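PDB 5H4U: endoglucanase, which hydrolyses internal beta-1,4-glucosidic linkages in carboxymethylcellulose, lichenan and barley beta-glucan, releasing mainly cellobiose, cellotriose and cellotetraose from carboxymethylcellulose. Local coordinates for residues T24-D29 with N196-S201; C103-E108 with F204-C209; L139-G144 with N188-W193. All blocks are in the same frame, centred on the assembly; numbering follows the deposited sequence.

Interaction 1: residues T24-D29 with N196-S201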
loop_
_atom_site.group_PDB
_atom_site.type_symbol
_atom_site.label_atom_id
_atom_site.label_comp_id
_atom_site.label_asym_id
_atom_site.label_seq_id
_atom_site.Cartn_x
_atom_site.Cartn_y
_atom_site.Cartn_z
ATOM N N THR A 24 2.040 -0.395 -12.313
ATOM C CA THR A 24 1.390 -0.393 -11.006
ATOM C C THR A 24 0.194 -1.338 -11.026
ATOM O O THR A 24 -0.229 -1.816 -12.079
ATOM C CB THR A 24 0.987 1.033 -10.573
ATOM O OG1 THR A 24 0.022 1.584 -11.478
ATOM C CG2 THR A 24 2.228 1.950 -10.491
ATOM N N THR A 25 -0.318 -1.657 -9.840
ATOM C CA THR A 25 -1.588 -2.353 -9.680
ATOM C C THR A 25 -2.285 -1.726 -8.485
ATOM O O THR A 25 -1.753 -0.810 -7.862
ATOM C CB THR A 25 -1.387 -3.872 -9.491
ATOM O OG1 THR A 25 -0.458 -4.109 -8.430
ATOM C CG2 THR A 25 -0.877 -4.546 -10.767
ATOM N N ARG A 26 -3.476 -2.209 -8.146
ATOM C CA ARG A 26 -4.143 -1.751 -6.933
ATOM C C ARG A 26 -4.556 -2.939 -6.075
ATOM O O ARG A 26 -4.991 -3.969 -6.592
ATOM C CB ARG A 26 -5.354 -0.874 -7.263
ATOM C CG ARG A 26 -6.350 -1.496 -8.155
ATOM C CD ARG A 26 -7.389 -0.518 -8.599
ATOM N NE ARG A 26 -8.448 -1.210 -9.313
ATOM C CZ ARG A 26 -8.431 -1.456 -10.618
ATOM N NH1 ARG A 26 -7.397 -1.075 -11.361
ATOM N NH2 ARG A 26 -9.435 -2.123 -11.171
ATOM N N TYR A 27 -4.470 -2.785 -4.760
ATOM C CA TYR A 27 -4.805 -3.934 -3.936
ATOM C C TYR A 27 -4.978 -3.513 -2.494
ATOM O O TYR A 27 -4.432 -2.505 -2.061
ATOM C CB TYR A 27 -3.727 -5.024 -4.036
ATOM C CG TYR A 27 -2.621 -4.960 -3.003
ATOM C CD1 TYR A 27 -1.560 -4.074 -3.146
ATOM C CD2 TYR A 27 -2.609 -5.830 -1.908
ATOM C CE1 TYR A 27 -0.526 -4.030 -2.212
ATOM C CE2 TYR A 27 -1.593 -5.787 -0.965
ATOM C CZ TYR A 27 -0.554 -4.887 -1.122
ATOM O OH TYR A 27 0.452 -4.851 -0.183
ATOM N N TRP A 28 -5.772 -4.293 -1.768
ATOM C CA TRP A 28 -5.936 -4.090 -0.335
ATOM C C TRP A 28 -6.433 -5.419 0.235
ATOM O O TRP A 28 -7.634 -5.689 0.258
ATOM C CB TRP A 28 -6.890 -2.967 -0.005
ATOM C CG TRP A 28 -6.874 -2.607 1.429
ATOM C CD1 TRP A 28 -7.515 -3.250 2.455
ATOM C CD2 TRP A 28 -6.195 -1.500 2.009
ATOM N NE1 TRP A 28 -7.269 -2.607 3.646
ATOM C CE2 TRP A 28 -6.461 -1.527 3.401
ATOM C CE3 TRP A 28 -5.386 -0.485 1.492
ATOM C CZ2 TRP A 28 -5.938 -0.582 4.275
ATOM C CZ3 TRP A 28 -4.867 0.451 2.360
ATOM C CH2 TRP A 28 -5.150 0.401 3.738
ATOM N N ASP A 29 -5.493 -6.232 0.676
ATOM C CA ASP A 29 -5.802 -7.522 1.249
ATOM C C ASP A 29 -5.824 -7.482 2.769
ATOM O O ASP A 29 -6.029 -8.520 3.392
ATOM C CB ASP A 29 -4.802 -8.570 0.743
ATOM C CG ASP A 29 -3.377 -8.290 1.177
ATOM O OD1 ASP A 29 -3.143 -7.325 1.947
ATOM O OD2 ASP A 29 -2.474 -9.025 0.705
ATOM N N ASN A 196 -9.937 6.383 -10.880
ATOM C CA ASN A 196 -10.117 4.966 -11.189
ATOM C C ASN A 196 -9.252 4.517 -12.368
ATOM O O ASN A 196 -9.603 3.593 -13.102
ATOM C CB ASN A 196 -11.594 4.684 -11.433
ATOM C CG ASN A 196 -11.916 3.213 -11.436
ATOM O OD1 ASN A 196 -11.203 2.396 -10.827
ATOM N ND2 ASN A 196 -13.018 2.864 -12.084
ATOM N N ALA A 197 -8.068 5.108 -12.483
ATOM C CA ALA A 197 -7.085 4.695 -13.471
ATOM C C ALA A 197 -6.826 3.211 -13.349
ATOM O O ALA A 197 -6.769 2.669 -12.242
ATOM C CB ALA A 197 -5.778 5.455 -13.270
ATOM N N ASP A 198 -6.697 2.549 -14.489
ATOM C CA ASP A 198 -6.503 1.101 -14.542
ATOM C C ASP A 198 -5.035 0.809 -14.835
ATOM O O ASP A 198 -4.582 0.968 -15.973
ATOM C CB ASP A 198 -7.421 0.505 -15.603
ATOM C CG ASP A 198 -7.575 -0.974 -15.477
ATOM O OD1 ASP A 198 -7.203 -1.545 -14.420
ATOM O OD2 ASP A 198 -8.096 -1.572 -16.439
ATOM N N ASN A 199 -4.295 0.366 -13.822
ATOM C CA ASN A 199 -2.880 0.030 -13.960
ATOM C C ASN A 199 -2.112 1.147 -14.652
ATOM O O ASN A 199 -1.585 0.947 -15.752
ATOM C CB ASN A 199 -2.673 -1.269 -14.728
ATOM C CG ASN A 199 -3.295 -2.452 -14.088
ATOM O OD1 ASN A 199 -3.636 -2.434 -12.914
ATOM N ND2 ASN A 199 -3.399 -3.537 -14.851
ATOM N N PRO A 200 -2.050 2.336 -14.068
ATOM C CA PRO A 200 -1.290 3.401 -14.724
ATOM C C PRO A 200 0.170 3.034 -14.660
ATOM O O PRO A 200 0.662 2.521 -13.661
ATOM C CB PRO A 200 -1.623 4.642 -13.895
ATOM C CG PRO A 200 -1.977 4.105 -12.556
ATOM C CD PRO A 200 -2.695 2.821 -12.839
ATOM N N SER A 201 0.853 3.231 -15.784
ATOM C CA SER A 201 2.296 3.136 -15.846
ATOM C C SER A 201 2.936 4.429 -15.341
ATOM O O SER A 201 2.290 5.482 -15.275
ATOM C CB SER A 201 2.713 2.861 -17.277
ATOM O OG SER A 201 2.100 1.668 -17.695
HETATM O O HOH W 1 -4.815 0.466 -10.643
#

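Interaction 2: residues C103-E108 with F204-C209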
loop_
_atom_site.group_PDB
_atom_site.type_symbol
_atom_site.label_atom_id
_atom_site.label_comp_id
_atom_site.label_asym_id
_atom_site.label_seq_id
_atom_site.Cartn_x
_atom_site.Cartn_y
_atom_site.Cartn_z
ATOM N N CYS A 103 12.484 -2.027 1.753
ATOM C CA CYS A 103 11.578 -1.869 2.878
ATOM C C CYS A 103 11.674 -0.474 3.479
ATOM O O CYS A 103 12.753 -0.023 3.888
ATOM C CB CYS A 103 11.838 -2.942 3.933
ATOM S SG CYS A 103 10.766 -4.427 3.701
ATOM N N CYS A 104 10.533 0.216 3.479
ATOM C CA CYS A 104 10.369 1.578 3.972
ATOM C C CYS A 104 11.115 2.608 3.140
ATOM O O CYS A 104 11.319 3.732 3.592
ATOM C CB CYS A 104 10.765 1.678 5.448
ATOM S SG CYS A 104 9.885 0.437 6.385
ATOM N N ALA A 105 11.517 2.254 1.929
ATOM C CA ALA A 105 12.020 3.248 1.011
ATOM C C ALA A 105 10.847 3.959 0.361
ATOM O O ALA A 105 9.765 3.387 0.180
ATOM C CB ALA A 105 12.904 2.608 -0.048
ATOM N N CYS A 106 11.055 5.221 0.032
ATOM C CA CYS A 106 10.039 6.008 -0.645
ATOM C C CYS A 106 10.413 6.282 -2.086
ATOM O O CYS A 106 11.581 6.516 -2.423
ATOM C CB CYS A 106 9.773 7.336 0.055
ATOM S SG CYS A 106 8.923 7.077 1.582
ATOM N N TYR A 107 9.399 6.289 -2.917
ATOM C CA TYR A 107 9.572 6.570 -4.321
ATOM C C TYR A 107 8.521 7.601 -4.690
ATOM O O TYR A 107 7.392 7.540 -4.194
ATOM C CB TYR A 107 9.460 5.268 -5.139
ATOM C CG TYR A 107 10.439 4.200 -4.664
ATOM C CD1 TYR A 107 10.178 3.447 -3.536
ATOM C CD2 TYR A 107 11.638 3.968 -5.336
ATOM C CE1 TYR A 107 11.063 2.511 -3.096
ATOM C CE2 TYR A 107 12.529 3.023 -4.901
ATOM C CZ TYR A 107 12.232 2.292 -3.780
ATOM O OH TYR A 107 13.094 1.317 -3.326
ATOM N N GLU A 108 8.921 8.607 -5.462
ATOM C CA GLU A 108 7.961 9.499 -6.089
ATOM C C GLU A 108 7.880 9.169 -7.573
ATOM O O GLU A 108 8.905 9.017 -8.248
ATOM C CB GLU A 108 8.282 10.971 -5.871
ATOM C CG GLU A 108 8.796 11.656 -7.081
ATOM C CD GLU A 108 8.912 13.153 -6.907
ATOM O OE1 GLU A 108 8.658 13.825 -7.929
ATOM O OE2 GLU A 108 9.195 13.656 -5.783
ATOM N N PHE A 204 9.647 6.649 -12.050
ATOM C CA PHE A 204 9.787 6.835 -10.615
ATOM C C PHE A 204 11.228 7.129 -10.255
ATOM O O PHE A 204 12.160 6.692 -10.924
ATOM C CB PHE A 204 9.321 5.600 -9.811
ATOM C CG PHE A 204 10.211 4.384 -9.942
ATOM C CD1 PHE A 204 10.120 3.555 -11.049
ATOM C CD2 PHE A 204 11.106 4.043 -8.935
ATOM C CE1 PHE A 204 10.937 2.423 -11.173
ATOM C CE2 PHE A 204 11.921 2.898 -9.039
ATOM C CZ PHE A 204 11.831 2.093 -10.157
ATOM N N THR A 205 11.389 7.767 -9.112
ATOM C CA THR A 205 12.699 8.032 -8.557
ATOM C C THR A 205 12.632 7.899 -7.049
ATOM O O THR A 205 11.646 8.303 -6.418
ATOM C CB THR A 205 13.181 9.427 -8.940
ATOM O OG1 THR A 205 13.003 9.597 -10.353
ATOM C CG2 THR A 205 14.667 9.633 -8.561
ATOM N N GLN A 206 13.668 7.294 -6.483
ATOM C CA GLN A 206 13.717 7.147 -5.045
ATOM C C GLN A 206 13.942 8.522 -4.430
ATOM O O GLN A 206 14.629 9.373 -5.006
ATOM C CB GLN A 206 14.806 6.156 -4.653
ATOM C CG GLN A 206 15.141 6.140 -3.185
ATOM C CD GLN A 206 15.884 4.870 -2.756
ATOM O OE1 GLN A 206 15.502 4.220 -1.794
ATOM N NE2 GLN A 206 16.916 4.504 -3.490
ATOM N N VAL A 207 13.257 8.776 -3.312
ATOM C CA VAL A 207 13.373 10.032 -2.583
ATOM C C VAL A 207 13.494 9.686 -1.106
ATOM O O VAL A 207 13.118 8.600 -0.672
ATOM C CB VAL A 207 12.188 11.011 -2.837
ATOM C CG1 VAL A 207 12.013 11.282 -4.327
ATOM C CG2 VAL A 207 10.911 10.456 -2.238
ATOM N N ARG A 208 14.044 10.611 -0.336
ATOM C CA ARG A 208 14.048 10.459 1.108
ATOM C C ARG A 208 12.617 10.595 1.633
ATOM O O ARG A 208 11.867 11.479 1.200
ATOM C CB ARG A 208 14.966 11.493 1.755
ATOM C CG ARG A 208 15.216 11.233 3.212
ATOM C CD ARG A 208 16.438 11.960 3.718
ATOM N NE ARG A 208 16.929 11.324 4.938
ATOM C CZ ARG A 208 17.938 10.451 5.007
ATOM N NH1 ARG A 208 18.643 10.101 3.932
ATOM N NH2 ARG A 208 18.255 9.933 6.176
ATOM N N CYS A 209 12.223 9.682 2.513
ATOM C CA CYS A 209 10.816 9.548 2.850
ATOM C C CYS A 209 10.302 10.814 3.538
ATOM O O CYS A 209 10.894 11.267 4.523
ATOM C CB CYS A 209 10.612 8.322 3.741
ATOM S SG CYS A 209 10.429 6.700 2.864
HETATM O O HOH W 2 13.935 5.774 0.010
#

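Interaction 3: residues L139-G144 with N188-W193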
loop_
_atom_site.group_PDB
_atom_site.type_symbol
_atom_site.label_atom_id
_atom_site.label_comp_id
_atom_site.label_asym_id
_atom_site.label_seq_id
_atom_site.Cartn_x
_atom_site.Cartn_y
_atom_site.Cartn_z
ATOM N N LEU A 139 -0.151 -0.435 -5.509
ATOM C CA LEU A 139 -0.627 0.622 -4.626
ATOM C C LEU A 139 -1.676 0.085 -3.661
ATOM O O LEU A 139 -2.611 -0.611 -4.058
ATOM C CB LEU A 139 -1.194 1.799 -5.439
ATOM C CG LEU A 139 -0.276 2.683 -6.304
ATOM C CD1 LEU A 139 0.667 1.898 -7.175
ATOM C CD2 LEU A 139 -1.078 3.624 -7.173
ATOM N N MET A 140 -1.553 0.469 -2.403
ATOM C CA MET A 140 -2.478 0.002 -1.378
ATOM C C MET A 140 -3.709 0.908 -1.380
ATOM O O MET A 140 -3.676 2.032 -0.884
ATOM C CB MET A 140 -1.772 -0.033 -0.028
ATOM C CG MET A 140 -0.989 -1.312 0.165
ATOM S SD MET A 140 0.098 -1.396 1.615
ATOM C CE MET A 140 -1.068 -1.970 2.841
ATOM N N ILE A 141 -4.809 0.417 -1.949
ATOM C CA ILE A 141 -6.043 1.183 -2.071
ATOM C C ILE A 141 -7.221 0.363 -1.558
ATOM O O ILE A 141 -7.530 -0.688 -2.121
ATOM C CB ILE A 141 -6.282 1.617 -3.523
ATOM C CG1 ILE A 141 -4.996 2.247 -4.069
ATOM C CG2 ILE A 141 -7.394 2.621 -3.572
ATOM C CD1 ILE A 141 -4.943 2.387 -5.550
ATOM N N PRO A 142 -7.915 0.797 -0.506
ATOM C CA PRO A 142 -9.067 0.035 -0.008
ATOM C C PRO A 142 -10.129 -0.122 -1.081
ATOM O O PRO A 142 -10.582 0.851 -1.684
ATOM C CB PRO A 142 -9.568 0.890 1.157
ATOM C CG PRO A 142 -8.417 1.697 1.552
ATOM C CD PRO A 142 -7.654 1.979 0.316
ATOM N N GLY A 143 -10.475 -1.368 -1.368
ATOM C CA GLY A 143 -11.461 -1.647 -2.373
ATOM C C GLY A 143 -10.891 -2.005 -3.721
ATOM O O GLY A 143 -11.667 -2.310 -4.630
ATOM N N GLY A 144 -9.568 -1.904 -3.902
ATOM C CA GLY A 144 -8.959 -2.252 -5.167
ATOM C C GLY A 144 -8.709 -3.722 -5.417
ATOM O O GLY A 144 -8.087 -4.047 -6.432
ATOM N N ASN A 188 -12.525 6.162 -1.686
ATOM C CA ASN A 188 -12.967 7.296 -2.496
ATOM C C ASN A 188 -11.813 7.935 -3.255
ATOM O O ASN A 188 -11.977 8.363 -4.409
ATOM C CB ASN A 188 -13.706 8.306 -1.619
ATOM C CG ASN A 188 -15.164 7.902 -1.396
ATOM O OD1 ASN A 188 -15.876 7.554 -2.347
ATOM N ND2 ASN A 188 -15.580 7.846 -0.143
ATOM N N TRP A 189 -10.640 8.002 -2.626
ATOM C CA TRP A 189 -9.454 8.523 -3.295
ATOM C C TRP A 189 -9.228 7.851 -4.647
ATOM O O TRP A 189 -8.807 8.498 -5.610
ATOM C CB TRP A 189 -8.272 8.318 -2.366
ATOM C CG TRP A 189 -6.949 8.802 -2.807
ATOM C CD1 TRP A 189 -6.359 9.985 -2.491
ATOM C CD2 TRP A 189 -5.994 8.060 -3.581
ATOM N NE1 TRP A 189 -5.105 10.036 -3.048
ATOM C CE2 TRP A 189 -4.859 8.866 -3.718
ATOM C CE3 TRP A 189 -6.004 6.798 -4.183
ATOM C CZ2 TRP A 189 -3.743 8.455 -4.435
ATOM C CZ3 TRP A 189 -4.905 6.397 -4.889
ATOM C CH2 TRP A 189 -3.788 7.220 -5.016
ATOM N N ARG A 190 -9.552 6.564 -4.750
ATOM C CA ARG A 190 -9.324 5.851 -5.997
ATOM C C ARG A 190 -10.174 6.408 -7.146
ATOM O O ARG A 190 -9.753 6.367 -8.313
ATOM C CB ARG A 190 -9.601 4.367 -5.780
ATOM C CG ARG A 190 -9.543 3.534 -7.023
ATOM C CD ARG A 190 -10.275 2.247 -6.815
ATOM N NE ARG A 190 -10.562 1.600 -8.084
ATOM C CZ ARG A 190 -11.257 0.481 -8.208
ATOM N NH1 ARG A 190 -11.734 -0.146 -7.143
ATOM N NH2 ARG A 190 -11.480 -0.002 -9.409
ATOM N N PHE A 191 -11.362 6.935 -6.841
ATOM C CA PHE A 191 -12.239 7.463 -7.865
ATOM C C PHE A 191 -12.167 8.970 -8.014
ATOM O O PHE A 191 -12.713 9.500 -8.989
ATOM C CB PHE A 191 -13.685 7.059 -7.581
ATOM C CG PHE A 191 -13.898 5.597 -7.605
ATOM C CD1 PHE A 191 -13.988 4.949 -8.819
ATOM C CD2 PHE A 191 -13.983 4.863 -6.440
ATOM C CE1 PHE A 191 -14.171 3.603 -8.884
ATOM C CE2 PHE A 191 -14.166 3.501 -6.503
ATOM C CZ PHE A 191 -14.260 2.872 -7.730
ATOM N N GLY A 192 -11.492 9.668 -7.102
ATOM C CA GLY A 192 -11.396 11.107 -7.235
ATOM C C GLY A 192 -10.056 11.552 -7.779
ATOM O O GLY A 192 -9.916 11.772 -8.986
ATOM N N TRP A 193 -9.037 11.585 -6.920
ATOM C CA TRP A 193 -7.716 12.016 -7.362
ATOM C C TRP A 193 -7.102 11.005 -8.315
ATOM O O TRP A 193 -6.443 11.379 -9.294
ATOM C CB TRP A 193 -6.817 12.204 -6.144
ATOM C CG TRP A 193 -5.413 12.714 -6.407
ATOM C CD1 TRP A 193 -4.960 13.984 -6.196
ATOM C CD2 TRP A 193 -4.277 11.967 -6.879
ATOM N NE1 TRP A 193 -3.631 14.080 -6.507
ATOM C CE2 TRP A 193 -3.186 12.861 -6.941
ATOM C CE3 TRP A 193 -4.082 10.638 -7.269
ATOM C CZ2 TRP A 193 -1.921 12.475 -7.376
ATOM C CZ3 TRP A 193 -2.837 10.259 -7.711
ATOM C CH2 TRP A 193 -1.764 11.174 -7.754
HETATM O O HOH W 3 -11.904 1.285 -4.002
#

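Interaction 1: residues T24-D29 with N196-S201
Arg-26 NH1 is gripped twice, by the carboxylate of Asp-198 and by a water. The salt bridge to Asp-198 OD1 is 3.1 Å long from Arg-26 NH1 and almost straight, with an N-H...O angle of 174°; the oxygen lies in the guanidinium plane, at its edge. It is met on its anti side, somewhat out of the carboxylate plane, and the two flat groups are turned 62° apart. CG of Arg-26 sits between the backbone N and the carbonyl carbon (chi1 55°), and from there the chain runs extended to NE, carrying the guanidinium to the loop. The water accepts from Arg-26 NH1 at 3.1 Å and also from Asn-199 N at 3.2 Å, and donates weakly to Ala-197 O, and so ties the arginine to the loop backbone. A leucine in place of Arg-26 would probably leave the Asp-198 carboxylate without its cationic mate and the water without one of its donors. Arg-26 NE bonds to Gly-168 O.

Further up the strand, Thr-24 OG1 donates to Pro-200 O, though the modelled separation is doubtfully short, and Thr-24 N adds a weak bond to the same oxygen. The Asn-199 amide rests beside this backbone, its OD1 3.8 Å from Thr-25 CA. Thr-25 itself points away from the loop, and its side chain comes within about 3 Å of that of Asp-138, the inferred proton donor. The contact thus packs the 196-201 loop on the strand that leads to Asp-29, the inferred nucleophile, in the double-psi beta-barrel of family 45 cellulases.

Interaction 2: residues C103-E108 with F204-C209
Cys-106 and Cys-209 are joined covalently, SG to SG at 2.0 Å, and the chi3 of 101° gives the disulfide a right-handed twist. Both SG atoms stand anti to their own carbonyl carbons (chi1 -71° in Cys-106), which lets them meet beside the strand.

Backbone bonds make the antiparallel ladder. Glu-108 and Thr-205 form a hydrogen-bonded pair, with Glu-108 N to Thr-205 O and Thr-205 N to Glu-108 O both 2.9 Å. Tyr-107 and Gln-206 follow as a non-hydrogen-bonded pair. Beyond them Val-207 N donates to Cys-106 O at 3.0 Å, while a water accepts from Cys-106 N and probably donates to Val-207 O, bridging the strands where they part.

Apolar contacts line both faces. On one, the Tyr-107 and Phe-204 side chains run side by side, with Tyr-107 CD2 at the edge of the phenylalanine ring, 3.6 Å from Phe-204 CD2; the ring planes are 64° apart. Gln-206 lays its CB against Tyr-107 CE2, 3.9 Å away. On the other face Val-207 splits its branches: CG2 touches Cys-106 CB at 4.0 Å, and CG1 lies as far from Glu-108 CB.

Phe-137 of strand 135-140 meets Tyr-107 edge-to-face and also touches Phe-204. Strand 106-111 is flanked by strands 120-128 and 201-207, and strand 201-207 pairs on its farther edge with strand 19-27.

Interaction 3: residues L139-G144 with N188-W193
Arg-190 leaves its helix with CB against Ile-141, 3.6 Å from the CG2 branch, and its CG stays near the same methyl. CG is anti to the backbone N (chi1 174°), and the chain beyond it is extended to NE, which carries the guanidinium to the turn at Gly-143. Within its own segment, CD lies over the rim of the Phe-191 ring, and the guanidinium has Phe-191 CZ above its centre. At the tip NH1 stands 3.3 Å from Gly-143 O, near the guanidinium plane, but the angle is too poor for a hydrogen bond; its bonds go to Ile-170 O and, weakly, to a water that donates to Pro-142 O at 2.7 Å. NH2 is held by Asn-196 OD1.

Ile-141 also sends CD1 to the edge of the Trp-189 indole, 4.1 Å from CZ3. The residue begins a type II turn, closed by Gly-144 N to Ile-141 O at 3.0 Å, and the positive phi of Gly-143 (98°) would jam a side chain against the preceding carbonyl oxygen.

The contact is buried: helix 184-191 packs against the turn that follows strand 135-140, with strand 19-27 touching Ile-141 through Arg-26 and strand 120-128 touching Trp-189 through Met-121.

From the N terminus, strand 19-27 brings in residues 24-29, which wait for their partner until 196-201, so interaction 1 closes a long loop through most of the chain. Interaction 2 begins inside that loop at 103-108 and ends beyond it at 204-209; the two therefore cross. Interaction 3, between 139-144 and 188-193, is nested within both. Interactions 1 and 3 are neighbours, about 8 Å apart between centres, and touch where strand 19-27 pairs with strand 135-140 and where Asn-196 follows the helix. Interaction 2 lies about 18 Å from interaction 1, centre to centre. Interactions 1 and 3 tie helix 184-191 and the loop after it to the barrel, while interaction 2 joins strands 106-111 and 201-207 within it.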